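Chitin deacetylase 1 (Bombyx mori, PDB 5ZNT) removes the N-acetyl groups of N-acetyl-D-glucosamine residues in chitin, releasing acetate and leaving chitosan, as a zinc-dependent carbohydrate esterase of family 4. Local coordinates at residues G62-P67 and W287-L292. Sequence-based numbering, arbitrary orientation.
Sequences GKRKNP and WIDEIL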
loop_
_atom_site.group_PDB
_atom_site.type_symbol
_atom_site.label_atom_id
_atom_site.label_comp_id
_atom_site.label_asym_id
_atom_site.label_seq_id
_atom_site.Cartn_x
_atom_site.Cartn_y
_atom_site.Cartn_z
ATOM N N GLY A 62 -0.696 19.378 5.108
ATOM C CA GLY A 62 -1.995 19.968 5.370
ATOM C C GLY A 62 -2.413 21.044 4.393
ATOM O O GLY A 62 -3.492 21.618 4.554
ATOM N N LYS A 63 -1.593 21.332 3.385
ATOM C CA LYS A 63 -1.909 22.295 2.340
ATOM C C LYS A 63 -2.194 21.662 0.983
ATOM O O LYS A 63 -2.629 22.371 0.071
ATOM C CB LYS A 63 -0.755 23.289 2.162
ATOM C CG LYS A 63 -0.197 23.841 3.462
ATOM C CD LYS A 63 -0.353 25.350 3.544
ATOM C CE LYS A 63 0.517 25.926 4.653
ATOM N NZ LYS A 63 1.960 25.799 4.321
ATOM N N ARG A 64 -1.916 20.373 0.801
ATOM C CA ARG A 64 -2.177 19.685 -0.462
ATOM C C ARG A 64 -3.522 18.986 -0.317
ATOM O O ARG A 64 -3.679 18.118 0.545
ATOM C CB ARG A 64 -1.052 18.701 -0.790
ATOM C CG ARG A 64 0.322 19.383 -0.868
ATOM C CD ARG A 64 1.486 18.474 -1.279
ATOM N NE ARG A 64 2.554 19.303 -1.844
ATOM C CZ ARG A 64 3.639 19.701 -1.189
ATOM N NH1 ARG A 64 3.867 19.291 0.069
ATOM N NH2 ARG A 64 4.509 20.492 -1.815
ATOM N N LYS A 65 -4.503 19.399 -1.122
ATOM C CA LYS A 65 -5.881 18.949 -0.961
ATOM C C LYS A 65 -6.386 18.338 -2.254
ATOM O O LYS A 65 -6.084 18.839 -3.338
ATOM C CB LYS A 65 -6.821 20.105 -0.580
ATOM C CG LYS A 65 -6.303 21.016 0.498
ATOM C CD LYS A 65 -6.795 20.591 1.852
ATOM C CE LYS A 65 -6.504 21.671 2.891
ATOM N NZ LYS A 65 -6.619 21.079 4.223
ATOM N N ASN A 66 -7.167 17.269 -2.125
ATOM C CA ASN A 66 -7.877 16.662 -3.246
ATOM C C ASN A 66 -9.025 17.573 -3.690
ATOM O O ASN A 66 -9.354 18.536 -3.003
ATOM C CB ASN A 66 -8.420 15.303 -2.831
ATOM C CG ASN A 66 -7.350 14.235 -2.821
ATOM O OD1 ASN A 66 -6.449 14.241 -3.660
ATOM N ND2 ASN A 66 -7.455 13.308 -1.889
ATOM N N PRO A 67 -9.668 17.278 -4.827
ATOM C CA PRO A 67 -10.770 18.151 -5.291
ATOM C C PRO A 67 -11.951 18.218 -4.337
ATOM O O PRO A 67 -12.784 19.122 -4.490
ATOM C CB PRO A 67 -11.175 17.526 -6.633
ATOM C CG PRO A 67 -9.933 16.829 -7.116
ATOM C CD PRO A 67 -9.296 16.286 -5.850
ATOM N N TRP A 287 5.591 17.951 -9.114
ATOM C CA TRP A 287 4.601 17.196 -9.870
ATOM C C TRP A 287 3.260 17.143 -9.145
ATOM O O TRP A 287 2.206 17.409 -9.745
ATOM C CB TRP A 287 5.130 15.784 -10.137
ATOM C CG TRP A 287 4.176 14.950 -10.909
ATOM C CD1 TRP A 287 3.963 14.994 -12.269
ATOM C CD2 TRP A 287 3.288 13.943 -10.396
ATOM N NE1 TRP A 287 2.999 14.088 -12.620
ATOM C CE2 TRP A 287 2.570 13.427 -11.496
ATOM C CE3 TRP A 287 3.026 13.430 -9.110
ATOM C CZ2 TRP A 287 1.617 12.426 -11.363
ATOM C CZ3 TRP A 287 2.077 12.432 -8.983
ATOM C CH2 TRP A 287 1.374 11.950 -10.103
ATOM N N ILE A 288 3.269 16.751 -7.867
ATOM C CA ILE A 288 2.037 16.694 -7.079
ATOM C C ILE A 288 1.306 18.031 -7.129
ATOM O O ILE A 288 0.089 18.089 -7.335
ATOM C CB ILE A 288 2.335 16.315 -5.616
ATOM C CG1 ILE A 288 2.741 14.853 -5.497
ATOM C CG2 ILE A 288 1.115 16.562 -4.759
ATOM C CD1 ILE A 288 3.178 14.497 -4.059
ATOM N N ASP A 289 2.027 19.114 -6.882
ATOM C CA ASP A 289 1.383 20.419 -6.828
ATOM C C ASP A 289 0.848 20.819 -8.201
ATOM O O ASP A 289 -0.249 21.377 -8.315
ATOM C CB ASP A 289 2.367 21.454 -6.306
ATOM C CG ASP A 289 2.683 21.271 -4.839
ATOM O OD1 ASP A 289 1.848 20.688 -4.096
ATOM O OD2 ASP A 289 3.756 21.744 -4.423
ATOM N N GLU A 290 1.584 20.489 -9.255
ATOM C CA GLU A 290 1.127 20.775 -10.605
ATOM C C GLU A 290 -0.109 19.953 -10.972
ATOM O O GLU A 290 -1.057 20.480 -11.568
ATOM C CB GLU A 290 2.266 20.527 -11.589
ATOM C CG GLU A 290 1.901 20.901 -13.023
ATOM C CD GLU A 290 3.056 20.731 -13.954
ATOM O OE1 GLU A 290 3.566 19.596 -14.057
ATOM O OE2 GLU A 290 3.464 21.734 -14.574
ATOM N N ILE A 291 -0.123 18.664 -10.616
ATOM C CA ILE A 291 -1.286 17.818 -10.880
ATOM C C ILE A 291 -2.504 18.298 -10.089
ATOM O O ILE A 291 -3.616 18.384 -10.628
ATOM C CB ILE A 291 -0.963 16.347 -10.551
ATOM C CG1 ILE A 291 0.019 15.745 -11.572
ATOM C CG2 ILE A 291 -2.239 15.542 -10.455
ATOM C CD1 ILE A 291 -0.572 15.463 -12.947
ATOM N N LEU A 292 -2.324 18.593 -8.797
ATOM C CA LEU A 292 -3.452 19.016 -7.968
ATOM C C LEU A 292 -4.083 20.306 -8.490
ATOM O O LEU A 292 -5.308 20.450 -8.479
ATOM C CB LEU A 292 -3.012 19.202 -6.511
ATOM C CG LEU A 292 -2.743 17.937 -5.664
ATOM C CD1 LEU A 292 -2.172 18.340 -4.318
ATOM C CD2 LEU A 292 -4.002 17.147 -5.447
#
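With CG set anti to its own carbonyl carbon (chi1 -58°) and the chain extended from there to NE, Arg64 reaches from the loop to Asp289 on the helix, whose CG is likewise anti to its carbonyl carbon. The two meet in a side-on, bidentate salt bridge. Arg64 NE donates to Asp289 OD1 over 2.7 Å, and Arg64 NH2 reaches Asp289 OD2 at 3.0 Å, the latter bond the straighter of the two at 165°. Both oxygens are met on their syn sides, and the two bonds hold the guanidinium and carboxylate nearly coplanar, their planes 10° apart, which restrains the rotation of each group. Arg64 NH1 turns instead to the carbonyl oxygen of Ile59, which satisfies the third nitrogen. Were Arg64 an alanine, the Asp289 carboxylate would probably lose its cationic mate and be free to turn.

Beyond the ion pair, aliphatic groups of the helix pack on the loop. Ile288 crosses the arginine chain at about a right angle, its CG2 4.0 Å from Arg64 CD, while Leu292 splits its two methyls over the loop: CD1 lies 3.7 Å from Arg64 CB, and CD2 rests against a carbonyl oxygen, 3.4 Å from the backbone O of Lys65.

The CB of Lys65 leads away from the helix, and its NZ forms a salt bridge with Asp71, whereas Asn66 OD1 accepts from the backbone N of Phe300. The contact thus joins the loop between helix 53-59 and strand 75-78 to helix 278-294 of the deacetylase domain, away from the zinc site, with strand 298-300 touching both Asn66 and Leu292.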